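Local coordinates for alpha-1,3-glucanase (Streptomyces thermodiastaticus, PDB 7C7D), which probably hydrolyses the alpha-1,3-glycosidic linkages of alpha-1,3-glucan as the catalytic unit of a thermostable GH87 glucanase, at residues His160-Asn164 / Leu348-Ala352; Phe370-Asp376 / Thr397-Leu403; Thr142-Ser146 / Gly295-Glu299. One frame throughout, in Å; residues are numbered along the deposited sequence.

Contact 1: residues His160-Asn164 / Leu348-Ala352; sequences HFYDN and LDTTA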
ATOM      1  N   HIS A 160     -12.277   5.322  -1.801  1.00 11.48           N
ATOM      2  CA  HIS A 160     -11.279   6.344  -1.486  1.00 11.88           C
ATOM      3  C   HIS A 160     -11.893   7.465  -0.639  1.00 11.59           C
ATOM      4  O   HIS A 160     -11.756   8.648  -0.951  1.00 12.53           O
ATOM      5  CB  HIS A 160     -10.647   6.886  -2.775  1.00 11.95           C
ATOM      6  CG  HIS A 160      -9.227   7.331  -2.641  1.00 11.35           C
ATOM      7  ND1 HIS A 160      -8.173   6.453  -2.492  1.00 11.68           N
ATOM      8  CD2 HIS A 160      -8.683   8.569  -2.688  1.00 12.20           C
ATOM      9  CE1 HIS A 160      -7.043   7.137  -2.432  1.00 11.78           C
ATOM     10  NE2 HIS A 160      -7.325   8.423  -2.553  1.00 12.16           N
ATOM     11  N   PHE A 161     -12.590   7.081   0.435  1.00 12.00           N
ATOM     12  CA  PHE A 161     -13.316   8.049   1.252  1.00 12.39           C
ATOM     13  C   PHE A 161     -12.406   8.851   2.167  1.00 11.99           C
ATOM     14  O   PHE A 161     -12.773   9.959   2.580  1.00 12.95           O
ATOM     15  CB  PHE A 161     -14.340   7.335   2.130  1.00 13.48           C
ATOM     16  CG  PHE A 161     -15.238   6.403   1.374  1.00 13.28           C
ATOM     17  CD1 PHE A 161     -15.898   6.827   0.231  1.00 15.51           C
ATOM     18  CD2 PHE A 161     -15.422   5.100   1.806  1.00 14.89           C
ATOM     19  CE1 PHE A 161     -16.726   5.963  -0.461  1.00 17.30           C
ATOM     20  CE2 PHE A 161     -16.236   4.236   1.114  1.00 16.52           C
ATOM     21  CZ  PHE A 161     -16.895   4.668  -0.020  1.00 17.75           C
ATOM     22  N   TYR A 162     -11.254   8.301   2.529  1.00 11.84           N
ATOM     23  CA  TYR A 162     -10.373   8.910   3.510  1.00 12.06           C
ATOM     24  C   TYR A 162      -9.249   9.664   2.815  1.00 11.90           C
ATOM     25  O   TYR A 162      -9.098   9.635   1.592  1.00 12.60           O
ATOM     26  CB  TYR A 162      -9.820   7.843   4.481  1.00 12.91           C
ATOM     27  CG  TYR A 162     -10.897   7.231   5.361  1.00 12.28           C
ATOM     28  CD1 TYR A 162     -11.686   6.187   4.897  1.00 12.58           C
ATOM     29  CD2 TYR A 162     -11.139   7.722   6.648  1.00 12.14           C
ATOM     30  CE1 TYR A 162     -12.687   5.642   5.682  1.00 12.97           C
ATOM     31  CE2 TYR A 162     -12.146   7.197   7.439  1.00 12.82           C
ATOM     32  CZ  TYR A 162     -12.914   6.153   6.949  1.00 12.46           C
ATOM     33  OH  TYR A 162     -13.915   5.630   7.732  1.00 13.79           O
ATOM     34  N   ASP A 163      -8.451  10.342   3.631  1.00 11.66           N
ATOM     35  CA  ASP A 163      -7.350  11.184   3.203  1.00 12.39           C
ATOM     36  C   ASP A 163      -6.456  11.334   4.423  1.00 11.64           C
ATOM     37  O   ASP A 163      -6.878  11.058   5.547  1.00 12.72           O
ATOM     38  CB  ASP A 163      -7.897  12.549   2.766  1.00 13.10           C
ATOM     39  CG  ASP A 163      -6.851  13.431   2.159  1.00 14.64           C
ATOM     40  OD1 ASP A 163      -6.100  12.932   1.303  1.00 16.01           O
ATOM     41  OD2 ASP A 163      -6.803  14.631   2.533  1.00 14.99           O
ATOM     42  N   ASN A 164      -5.221  11.775   4.200  1.00 12.10           N
ATOM     43  CA  ASN A 164      -4.265  11.973   5.281  1.00 12.29           C
ATOM     44  C   ASN A 164      -3.834  13.429   5.314  1.00 13.06           C
ATOM     45  O   ASN A 164      -3.473  14.008   4.282  1.00 13.41           O
ATOM     46  CB  ASN A 164      -3.057  11.050   5.135  1.00 12.72           C
ATOM     47  CG  ASN A 164      -3.391   9.615   5.495  1.00 13.80           C
ATOM     48  OD1 ASN A 164      -3.163   9.180   6.620  1.00 14.36           O
ATOM     49  ND2 ASN A 164      -3.964   8.881   4.543  1.00 15.10           N
ATOM     50  N   LEU A 348       0.979   7.693   0.295  1.00 11.68           N
ATOM     51  CA  LEU A 348      -0.328   7.869   0.906  1.00 11.94           C
ATOM     52  C   LEU A 348      -1.284   8.460  -0.109  1.00 10.84           C
ATOM     53  O   LEU A 348      -0.913   9.353  -0.878  1.00 12.29           O
ATOM     54  CB  LEU A 348      -0.268   8.852   2.073  1.00 14.35           C
ATOM     55  CG  LEU A 348       0.847   8.590   3.070  1.00 17.67           C
ATOM     56  CD1 LEU A 348       0.931   9.729   4.047  1.00 20.66           C
ATOM     57  CD2 LEU A 348       0.572   7.298   3.788  1.00 18.17           C
ATOM     58  N   ASP A 349      -2.532   8.003  -0.073  1.00 11.05           N
ATOM     59  CA  ASP A 349      -3.618   8.662  -0.802  1.00 10.57           C
ATOM     60  C   ASP A 349      -3.305   8.755  -2.302  1.00 10.69           C
ATOM     61  O   ASP A 349      -3.113   9.838  -2.865  1.00 12.03           O
ATOM     62  CB  ASP A 349      -3.897  10.068  -0.246  1.00 12.21           C
ATOM     63  CG  ASP A 349      -4.126  10.095   1.251  1.00 12.74           C
ATOM     64  OD1 ASP A 349      -4.801   9.191   1.790  1.00 13.20           O
ATOM     65  OD2 ASP A 349      -3.653  11.061   1.887  1.00 14.45           O
ATOM     66  N   THR A 350      -3.257   7.593  -2.942  1.00 10.98           N
ATOM     67  CA  THR A 350      -3.062   7.533  -4.382  1.00 11.24           C
ATOM     68  C   THR A 350      -4.305   6.923  -5.009  1.00 10.94           C
ATOM     69  O   THR A 350      -4.925   6.034  -4.429  1.00 11.80           O
ATOM     70  CB  THR A 350      -1.794   6.735  -4.760  1.00 12.08           C
ATOM     71  OG1 THR A 350      -1.881   5.395  -4.260  1.00 12.28           O
ATOM     72  CG2 THR A 350      -0.538   7.387  -4.180  1.00 12.51           C
ATOM     73  N   THR A 351      -4.700   7.419  -6.181  1.00 11.13           N
ATOM     74  CA  THR A 351      -5.937   6.905  -6.762  1.00 11.60           C
ATOM     75  C   THR A 351      -5.759   5.571  -7.474  1.00 11.49           C
ATOM     76  O   THR A 351      -6.760   4.943  -7.836  1.00 12.77           O
ATOM     77  CB  THR A 351      -6.597   7.933  -7.678  1.00 12.32           C
ATOM     78  OG1 THR A 351      -5.697   8.262  -8.741  1.00 13.18           O
ATOM     79  CG2 THR A 351      -6.976   9.184  -6.898  1.00 14.17           C
ATOM     80  N   ALA A 352      -4.521   5.114  -7.656  1.00 11.39           N
ATOM     81  CA  ALA A 352      -4.253   3.774  -8.158  1.00 11.76           C
ATOM     82  C   ALA A 352      -3.131   3.157  -7.320  1.00 11.26           C
ATOM     83  O   ALA A 352      -3.048   3.426  -6.115  1.00 11.63           O
ATOM     84  CB  ALA A 352      -3.942   3.788  -9.659  1.00 13.14           C
TER
HETATM   85  O   HOH W   1      -6.077  10.770  -2.978  1.00 14.72           O

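Contact 2: residues Phe370-Asp376 / Thr397-Leu403; sequences FLRNQGD and TITQPNL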
ATOM      1  N   PHE A 370       5.887   2.622   4.016  1.00 10.34           N
ATOM      2  CA  PHE A 370       4.540   2.643   4.568  1.00 10.06           C
ATOM      3  C   PHE A 370       3.583   3.108   3.483  1.00  9.75           C
ATOM      4  O   PHE A 370       3.801   4.167   2.878  1.00 11.16           O
ATOM      5  CB  PHE A 370       4.452   3.593   5.764  1.00 10.81           C
ATOM      6  CG  PHE A 370       3.080   3.671   6.360  1.00 11.12           C
ATOM      7  CD1 PHE A 370       2.582   2.613   7.096  1.00 12.04           C
ATOM      8  CD2 PHE A 370       2.266   4.777   6.149  1.00 13.15           C
ATOM      9  CE1 PHE A 370       1.315   2.655   7.634  1.00 13.87           C
ATOM     10  CE2 PHE A 370       0.989   4.822   6.691  1.00 13.98           C
ATOM     11  CZ  PHE A 370       0.514   3.766   7.435  1.00 14.06           C
ATOM     12  N   LEU A 371       2.526   2.325   3.249  1.00  9.73           N
ATOM     13  CA  LEU A 371       1.544   2.602   2.205  1.00  9.53           C
ATOM     14  C   LEU A 371       0.152   2.557   2.814  1.00 10.14           C
ATOM     15  O   LEU A 371      -0.246   1.533   3.381  1.00 11.16           O
ATOM     16  CB  LEU A 371       1.658   1.578   1.070  1.00 10.56           C
ATOM     17  CG  LEU A 371       2.983   1.631   0.291  1.00 10.82           C
ATOM     18  CD1 LEU A 371       3.947   0.505   0.704  1.00 12.55           C
ATOM     19  CD2 LEU A 371       2.707   1.586  -1.202  1.00 11.87           C
ATOM     20  N   ARG A 372      -0.585   3.674   2.707  1.00  9.97           N
ATOM     21  CA  ARG A 372      -1.956   3.757   3.186  1.00 10.00           C
ATOM     22  C   ARG A 372      -2.828   4.370   2.099  1.00  9.65           C
ATOM     23  O   ARG A 372      -2.447   5.363   1.476  1.00 10.34           O
ATOM     24  CB  ARG A 372      -2.046   4.631   4.448  1.00 10.77           C
ATOM     25  CG  ARG A 372      -3.465   4.886   4.937  1.00 10.94           C
ATOM     26  CD  ARG A 372      -3.499   5.832   6.135  1.00 12.73           C
ATOM     27  NE  ARG A 372      -3.081   5.185   7.383  1.00 12.75           N
ATOM     28  CZ  ARG A 372      -2.399   5.801   8.339  1.00 12.99           C
ATOM     29  NH1 ARG A 372      -2.036   7.065   8.187  1.00 13.96           N
ATOM     30  NH2 ARG A 372      -2.061   5.146   9.444  1.00 13.50           N
ATOM     31  N   ASN A 373      -4.009   3.791   1.890  1.00  9.98           N
ATOM     32  CA  ASN A 373      -5.046   4.406   1.049  1.00 10.58           C
ATOM     33  C   ASN A 373      -4.627   4.499  -0.424  1.00 10.53           C
ATOM     34  O   ASN A 373      -4.726   5.555  -1.056  1.00 10.99           O
ATOM     35  CB  ASN A 373      -5.499   5.769   1.594  1.00 11.11           C
ATOM     36  CG  ASN A 373      -6.778   6.280   0.940  1.00 11.43           C
ATOM     37  OD1 ASN A 373      -7.618   5.504   0.477  1.00 11.68           O
ATOM     38  ND2 ASN A 373      -6.935   7.602   0.923  1.00 12.50           N
ATOM     39  N   GLN A 374      -4.159   3.376  -0.968  1.00  9.96           N
ATOM     40  CA  GLN A 374      -3.984   3.228  -2.403  1.00 10.17           C
ATOM     41  C   GLN A 374      -5.326   2.874  -3.028  1.00 10.71           C
ATOM     42  O   GLN A 374      -6.205   2.320  -2.366  1.00 12.81           O
ATOM     43  CB  GLN A 374      -2.958   2.128  -2.699  1.00 10.69           C
ATOM     44  CG  GLN A 374      -1.513   2.579  -2.590  1.00 11.00           C
ATOM     45  CD  GLN A 374      -1.208   3.288  -1.280  1.00 10.94           C
ATOM     46  OE1 GLN A 374      -1.147   2.658  -0.215  1.00 10.98           O
ATOM     47  NE2 GLN A 374      -1.011   4.604  -1.344  1.00 11.64           N
ATOM     48  N   GLY A 375      -5.491   3.207  -4.307  1.00 11.17           N
ATOM     49  CA  GLY A 375      -6.736   2.950  -5.006  1.00 11.74           C
ATOM     50  C   GLY A 375      -6.791   1.648  -5.777  1.00 13.40           C
ATOM     51  O   GLY A 375      -7.734   1.422  -6.540  1.00 14.73           O
ATOM     52  N   ASP A 376      -5.791   0.795  -5.621  1.00 12.37           N
ATOM     53  CA  ASP A 376      -5.669  -0.486  -6.297  1.00 13.13           C
ATOM     54  C   ASP A 376      -4.512  -1.177  -5.580  1.00 12.54           C
ATOM     55  O   ASP A 376      -4.136  -0.732  -4.492  1.00 13.95           O
ATOM     56  CB  ASP A 376      -5.383  -0.241  -7.779  1.00 13.91           C
ATOM     57  CG  ASP A 376      -5.856  -1.374  -8.674  1.00 15.89           C
ATOM     58  OD1 ASP A 376      -5.498  -2.540  -8.413  1.00 16.61           O
ATOM     59  OD2 ASP A 376      -6.583  -1.097  -9.652  1.00 19.24           O
ATOM     60  N   THR A 397       4.858  -1.976   5.292  1.00 10.14           N
ATOM     61  CA  THR A 397       3.587  -1.943   6.003  1.00  9.78           C
ATOM     62  C   THR A 397       2.552  -1.321   5.087  1.00  9.90           C
ATOM     63  O   THR A 397       2.753  -0.203   4.593  1.00 10.63           O
ATOM     64  CB  THR A 397       3.707  -1.170   7.315  1.00 11.52           C
ATOM     65  OG1 THR A 397       4.603  -1.887   8.173  1.00 12.53           O
ATOM     66  CG2 THR A 397       2.356  -1.045   8.014  1.00 12.73           C
ATOM     67  N   ILE A 398       1.459  -2.052   4.863  1.00  9.64           N
ATOM     68  CA  ILE A 398       0.424  -1.678   3.912  1.00  9.40           C
ATOM     69  C   ILE A 398      -0.911  -1.720   4.636  1.00 10.11           C
ATOM     70  O   ILE A 398      -1.212  -2.693   5.339  1.00  9.93           O
ATOM     71  CB  ILE A 398       0.411  -2.658   2.722  1.00  9.91           C
ATOM     72  CG1 ILE A 398       1.688  -2.509   1.888  1.00 10.74           C
ATOM     73  CG2 ILE A 398      -0.859  -2.506   1.888  1.00 11.71           C
ATOM     74  CD1 ILE A 398       1.992  -3.701   1.017  1.00 12.17           C
ATOM     75  N   THR A 399      -1.724  -0.682   4.447  1.00  9.32           N
ATOM     76  CA  THR A 399      -3.043  -0.647   5.047  1.00  9.72           C
ATOM     77  C   THR A 399      -4.053  -0.053   4.075  1.00  9.28           C
ATOM     78  O   THR A 399      -3.782   0.946   3.396  1.00 10.07           O
ATOM     79  CB  THR A 399      -3.046   0.128   6.374  1.00 11.25           C
ATOM     80  OG1 THR A 399      -4.394   0.383   6.776  1.00 12.42           O
ATOM     81  CG2 THR A 399      -2.296   1.451   6.280  1.00 12.62           C
ATOM     82  N   GLN A 400      -5.200  -0.697   3.995  1.00  9.80           N
ATOM     83  CA  GLN A 400      -6.371  -0.137   3.327  1.00 10.21           C
ATOM     84  C   GLN A 400      -6.179   0.226   1.853  1.00 10.03           C
ATOM     85  O   GLN A 400      -6.524   1.343   1.440  1.00 11.19           O
ATOM     86  CB  GLN A 400      -6.941   1.032   4.139  1.00 11.06           C
ATOM     87  CG  GLN A 400      -7.839   0.566   5.282  1.00 11.36           C
ATOM     88  CD  GLN A 400      -9.140  -0.077   4.800  1.00 10.50           C
ATOM     89  OE1 GLN A 400      -9.426  -0.104   3.594  1.00 11.15           O
ATOM     90  NE2 GLN A 400      -9.943  -0.585   5.737  1.00 11.43           N
ATOM     91  N   PRO A 401      -5.720  -0.696   1.005  1.00  9.84           N
ATOM     92  CA  PRO A 401      -5.933  -0.490  -0.435  1.00 10.98           C
ATOM     93  C   PRO A 401      -7.435  -0.557  -0.692  1.00 11.02           C
ATOM     94  O   PRO A 401      -8.126  -1.426  -0.156  1.00 11.71           O
ATOM     95  CB  PRO A 401      -5.183  -1.664  -1.076  1.00 11.67           C
ATOM     96  CG  PRO A 401      -5.246  -2.755  -0.033  1.00 11.49           C
ATOM     97  CD  PRO A 401      -5.207  -2.052   1.306  1.00 10.87           C
ATOM     98  N   ASN A 402      -7.954   0.389  -1.492  1.00 11.40           N
ATOM     99  CA  ASN A 402      -9.409   0.541  -1.584  1.00 11.15           C
ATOM    100  C   ASN A 402     -10.062  -0.639  -2.286  1.00 11.05           C
ATOM    101  O   ASN A 402     -11.233  -0.949  -2.030  1.00 12.15           O
ATOM    102  CB  ASN A 402      -9.798   1.750  -2.434  1.00 12.46           C
ATOM    103  CG  ASN A 402      -9.233   3.072  -1.952  1.00 12.74           C
ATOM    104  OD1 ASN A 402      -9.029   3.967  -2.775  1.00 13.53           O
ATOM    105  ND2 ASN A 402      -9.008   3.223  -0.657  1.00 14.61           N
ATOM    106  N   LEU A 403      -9.350  -1.236  -3.235  1.00 11.37           N
ATOM    107  CA  LEU A 403      -9.797  -2.401  -3.975  1.00 13.25           C
ATOM    108  C   LEU A 403      -8.539  -3.175  -4.350  1.00 12.44           C
ATOM    109  O   LEU A 403      -7.427  -2.646  -4.294  1.00 13.66           O
ATOM    110  CB  LEU A 403     -10.630  -1.994  -5.198  1.00 15.31           C
ATOM    111  CG  LEU A 403     -10.008  -1.044  -6.214  1.00 16.70           C
ATOM    112  CD1 LEU A 403      -9.311  -1.815  -7.325  1.00 18.21           C
ATOM    113  CD2 LEU A 403     -11.066  -0.100  -6.794  1.00 18.06           C
TER
HETATM  114  O   HOH W   2      -5.047   3.043   7.440  1.00 16.87           O
HETATM  115  O   HOH W   3      -3.070   0.848   0.486  1.00 11.46           O

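Contact 3: residues Thr142-Ser146 / Gly295-Glu299; sequences TSKYS and GEVTE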
ATOM      1  N   THR A 142     -10.277  17.862   3.978  1.00 13.10           N
ATOM      2  CA  THR A 142     -11.019  18.099   2.752  1.00 13.77           C
ATOM      3  C   THR A 142     -11.477  16.784   2.149  1.00 13.63           C
ATOM      4  O   THR A 142     -10.945  15.711   2.450  1.00 13.50           O
ATOM      5  CB  THR A 142     -10.189  18.887   1.731  1.00 14.49           C
ATOM      6  OG1 THR A 142     -10.995  19.160   0.578  1.00 15.32           O
ATOM      7  CG2 THR A 142      -8.949  18.099   1.316  1.00 15.96           C
ATOM      8  N   SER A 143     -12.488  16.896   1.285  1.00 14.16           N
ATOM      9  CA  SER A 143     -12.972  15.804   0.454  1.00 14.08           C
ATOM     10  C   SER A 143     -12.424  15.872  -0.963  1.00 13.86           C
ATOM     11  O   SER A 143     -12.732  14.990  -1.774  1.00 13.93           O
ATOM     12  CB  SER A 143     -14.503  15.804   0.411  1.00 14.20           C
ATOM     13  OG  SER A 143     -14.987  17.049  -0.077  1.00 15.74           O
ATOM     14  N   LYS A 144     -11.588  16.873  -1.259  1.00 13.16           N
ATOM     15  CA  LYS A 144     -11.134  17.117  -2.623  1.00 13.87           C
ATOM     16  C   LYS A 144     -10.454  15.896  -3.230  1.00 13.33           C
ATOM     17  O   LYS A 144     -10.649  15.597  -4.413  1.00 15.81           O
ATOM     18  CB  LYS A 144     -10.189  18.322  -2.639  1.00 16.60           C
ATOM     19  CG  LYS A 144      -9.495  18.527  -3.977  1.00 18.94           C
ATOM     20  CD  LYS A 144      -8.566  19.724  -3.960  1.00 21.82           C
ATOM     21  CE  LYS A 144      -7.949  19.926  -5.335  1.00 24.34           C
ATOM     22  NZ  LYS A 144      -7.019  21.079  -5.374  1.00 26.94           N
ATOM     23  N   TYR A 145      -9.655  15.178  -2.443  1.00 13.50           N
ATOM     24  CA  TYR A 145      -8.865  14.061  -2.943  1.00 13.84           C
ATOM     25  C   TYR A 145      -9.560  12.724  -2.758  1.00 13.47           C
ATOM     26  O   TYR A 145      -8.955  11.679  -3.032  1.00 16.41           O
ATOM     27  CB  TYR A 145      -7.485  14.047  -2.280  1.00 14.53           C
ATOM     28  CG  TYR A 145      -6.830  15.398  -2.321  1.00 14.09           C
ATOM     29  CD1 TYR A 145      -6.256  15.872  -3.492  1.00 14.36           C
ATOM     30  CD2 TYR A 145      -6.803  16.214  -1.200  1.00 15.24           C
ATOM     31  CE1 TYR A 145      -5.667  17.119  -3.542  1.00 15.54           C
ATOM     32  CE2 TYR A 145      -6.216  17.462  -1.236  1.00 16.04           C
ATOM     33  CZ  TYR A 145      -5.652  17.912  -2.410  1.00 15.87           C
ATOM     34  OH  TYR A 145      -5.065  19.155  -2.440  1.00 18.57           O
ATOM     35  N   SER A 146     -10.809  12.737  -2.304  1.00 12.97           N
ATOM     36  CA  SER A 146     -11.550  11.552  -1.911  1.00 12.41           C
ATOM     37  C   SER A 146     -12.774  11.379  -2.803  1.00 13.39           C
ATOM     38  O   SER A 146     -13.117  12.254  -3.602  1.00 15.05           O
ATOM     39  CB  SER A 146     -11.978  11.663  -0.442  1.00 13.11           C
ATOM     40  OG  SER A 146     -10.848  11.762   0.415  1.00 13.57           O
ATOM     41  N   GLY A 295       0.810  15.762  -5.091  1.00 12.08           N
ATOM     42  CA  GLY A 295       0.088  16.183  -6.271  1.00 13.46           C
ATOM     43  C   GLY A 295      -1.268  16.763  -5.931  1.00 12.92           C
ATOM     44  O   GLY A 295      -1.583  17.077  -4.779  1.00 13.59           O
ATOM     45  N   GLU A 296      -2.080  16.920  -6.976  1.00 13.39           N
ATOM     46  CA  GLU A 296      -3.456  17.386  -6.859  1.00 14.37           C
ATOM     47  C   GLU A 296      -4.396  16.424  -7.570  1.00 14.67           C
ATOM     48  O   GLU A 296      -5.455  16.820  -8.059  1.00 16.41           O
ATOM     49  CB  GLU A 296      -3.612  18.813  -7.385  1.00 16.80           C
ATOM     50  CG  GLU A 296      -2.791  19.833  -6.613  1.00 17.92           C
ATOM     51  CD  GLU A 296      -3.267  20.030  -5.177  1.00 19.03           C
ATOM     52  OE1 GLU A 296      -4.473  19.836  -4.913  1.00 20.52           O
ATOM     53  OE2 GLU A 296      -2.436  20.381  -4.310  1.00 20.27           O
ATOM     54  N   VAL A 297      -4.024  15.150  -7.621  1.00 13.13           N
ATOM     55  CA  VAL A 297      -4.798  14.157  -8.353  1.00 12.94           C
ATOM     56  C   VAL A 297      -6.021  13.778  -7.530  1.00 14.05           C
ATOM     57  O   VAL A 297      -5.908  13.410  -6.351  1.00 15.36           O
ATOM     58  CB  VAL A 297      -3.930  12.931  -8.676  1.00 12.77           C
ATOM     59  CG1 VAL A 297      -4.763  11.856  -9.349  1.00 14.03           C
ATOM     60  CG2 VAL A 297      -2.754  13.339  -9.559  1.00 13.17           C
ATOM     61  N   THR A 298      -7.198  13.890  -8.141  1.00 14.68           N
ATOM     62  CA  THR A 298      -8.454  13.600  -7.465  1.00 17.06           C
ATOM     63  C   THR A 298      -9.243  12.503  -8.161  1.00 17.69           C
ATOM     64  O   THR A 298     -10.356  12.180  -7.730  1.00 19.81           O
ATOM     65  CB  THR A 298      -9.314  14.867  -7.361  1.00 20.27           C
ATOM     66  OG1 THR A 298      -9.781  15.214  -8.665  1.00 22.45           O
ATOM     67  CG2 THR A 298      -8.500  16.031  -6.805  1.00 21.49           C
ATOM     68  N   GLU A 299      -8.698  11.915  -9.218  1.00 16.33           N
ATOM     69  CA  GLU A 299      -9.408  10.908  -9.983  1.00 17.17           C
ATOM     70  C   GLU A 299      -8.385   9.918 -10.508  1.00 15.57           C
ATOM     71  O   GLU A 299      -7.178  10.120 -10.381  1.00 15.05           O
ATOM     72  CB  GLU A 299     -10.171  11.543 -11.141  1.00 22.67           C
ATOM     73  CG  GLU A 299      -9.270  12.306 -12.073  1.00 29.33           C
ATOM     74  CD  GLU A 299     -10.007  13.355 -12.862  1.00 34.49           C
ATOM     75  OE1 GLU A 299     -11.212  13.170 -13.135  1.00 36.28           O
ATOM     76  OE2 GLU A 299      -9.374  14.372 -13.198  1.00 37.61           O
TER
HETATM   77  O   HOH W   4     -12.288  13.882  -6.069  1.00 41.56           O
HETATM   78  O   HOH W   5      -2.341  17.975  -2.162  1.00 18.22           O

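Contact 1: residues His160-Asn164 / Leu348-Ala352
Asp-163 and Asp-349 bring their CA atoms to 6.0 Å of each other where segment 160-164, leading into strand 163-169, runs at 154° to the direction of 348-351, where strand 341-348 ends and the chain bends. The contact joins two domains: the first segment belongs to the N-terminal beta domain, the second to a coil of the pectate lyase-like parallel beta-helix. Most of the polar work falls to the carboxylate of Asp-349, whose end comes up to the other segment, CG beside its own backbone N (chi1 -53°). It grips Asn-164 twice. The backbone N of Asn-164 donates to OD2 at 2.9 Å in a bent bond, and ND2 of Asn-164 reaches OD1, also at 2.9 Å. Each oxygen is approached on its syn side, 27° out of the carboxylate plane, while OD1 lies in the plane of the Asn-164 amide. One neighbour fits less easily. OD1 of Asp-163 comes within 3.1 Å of OD2 of Asp-349, two acceptors facing each other on side chains that cross at about a right angle. Outside donors, His-326 NE2 to Asp-163 OD1 and Gln-325 NE2 to Asp-349 OD2, probably offset the repulsion. At the other end of the segment the buried imidazole of His-160 lies against the bend, its ND1 already bonded to Asn-402. CE1 of His-160 meets the carbonyl O of Thr-350 obliquely at 3.1 Å. A water in the ring plane lies 2.7 Å from His-160 NE2 and is weakly bonded to the carbonyl O of Asp-349.

Contact 2: residues Phe370-Asp376 / Thr397-Leu403
Strands 370-372 and 397-399 lie on successive coils of a parallel beta-helix, their axes 4.8 Å apart and almost exactly parallel, with Leu-371 level with Ile-398. Leu-371 N donates to the carbonyl O of Thr-397 at 2.9 Å, Thr-399 N returns a bond to Leu-371 O, and Asn-373 N continues the series to Thr-399 O. Side chains divide between the two faces. Leu-371 and Ile-398 lie side by side, CD1 of the first 3.9 Å from CG1 of the second, and both pack on Leu-379 of strand 379-382 within the coil. On the other face, Thr-399 has OG1 anti to its own N (chi1 168°), which leaves CG2 to press on CB of Arg-372 at 3.7 Å and on CZ of Phe-370 at 3.8 Å. The rim of the Phe-370 ring also meets a face of the Arg-372 guanidinium, whose NH1 bonds Asn-164 and Asp-194 of the N-terminal domain; a water links NE of Arg-372 to OG1 of Thr-399. As the beta-helix turns its corner, Asn-373 and Gln-400, at equivalent points of the two coils, both adopt left-handed backbone conformations. Beyond the corner the coils are tied again: Asn-402 N donates to Gln-374 O at 2.7 Å, and ND2 of Asn-402 gives a straight bond (166°) to OD1 of Asn-373 at 2.9 Å. That acceptor lies close to the plane of the Asn-402 amide, although the two amides are tilted 58° apart. ND2 of Asn-373 is itself used by Asp-349 of the preceding coil.

Contact 3: residues Thr142-Ser146 / Gly295-Glu299
Tyr-145 sets the edge of its ring against the carboxylate of Glu-296, the two planes 52° apart, and its hydroxyl donates to OE1 of Glu-296 at 2.6 Å. The same oxygen takes a second donor: NZ of Lys-144 forms a salt bridge with OE1 of Glu-296 at 2.9 Å. The hydroxyl comes in on the syn side, whereas the ammonium sits above the carboxylate plane (39° out of it), the two donors lying on opposite faces. Glu-296 reaches this position by bending at chi2 (-67°); Lys-144 reaches it by extending fully beyond CG, and its CG lies 4.0 Å above the centre of the Tyr-145 ring. His-326 stacks on the same tyrosine. Both donors are carried on a type I beta turn, Ser-143 to Ser-146, at the edge of the N-terminal domain, overlapped at its start by an ST turn in which Thr-142 OG1 accepts from Lys-144 N. The acceptor side is an irregular loop of the parallel beta-helix, after strand 292-294. Here the methyl CG2 of Thr-298 packs against the turn, 3.2 Å from the carbonyl O of Lys-144 and 3.9 Å from CG of Lys-144. Waters fill in beside these contacts: one lies within hydrogen-bonding distance of the carbonyl oxygens of Lys-144 and Thr-298, with more acceptors in reach than it has protons, and another donates to the carbonyl O of Gly-295 at 2.9 Å and, weakly, to the Tyr-145 hydroxyl.

Overall arrangement
Contact 1 lies between the other two, with its centre about 8 Å from each, while the centres of contacts 2 and 3 are about 16 Å apart and those contacts do not touch. Contacts 1 and 3 join the N-terminal beta domain to the beta-helix, and their segments alternate along the chain: 142-146, 160-164, 295-299, 348-352. Contact 2 follows later in sequence, wholly within the beta-helix, stacking strand 365-372 on 397-399. Strand 341-348, which leads into contact 1, pairs with 365-372, so contacts 1 and 2 together involve three successive coils. The N-terminal domain is thus seated against loops on several coils, bound by buried polar groups in contact 1 and a partly exposed salt bridge in contact 3.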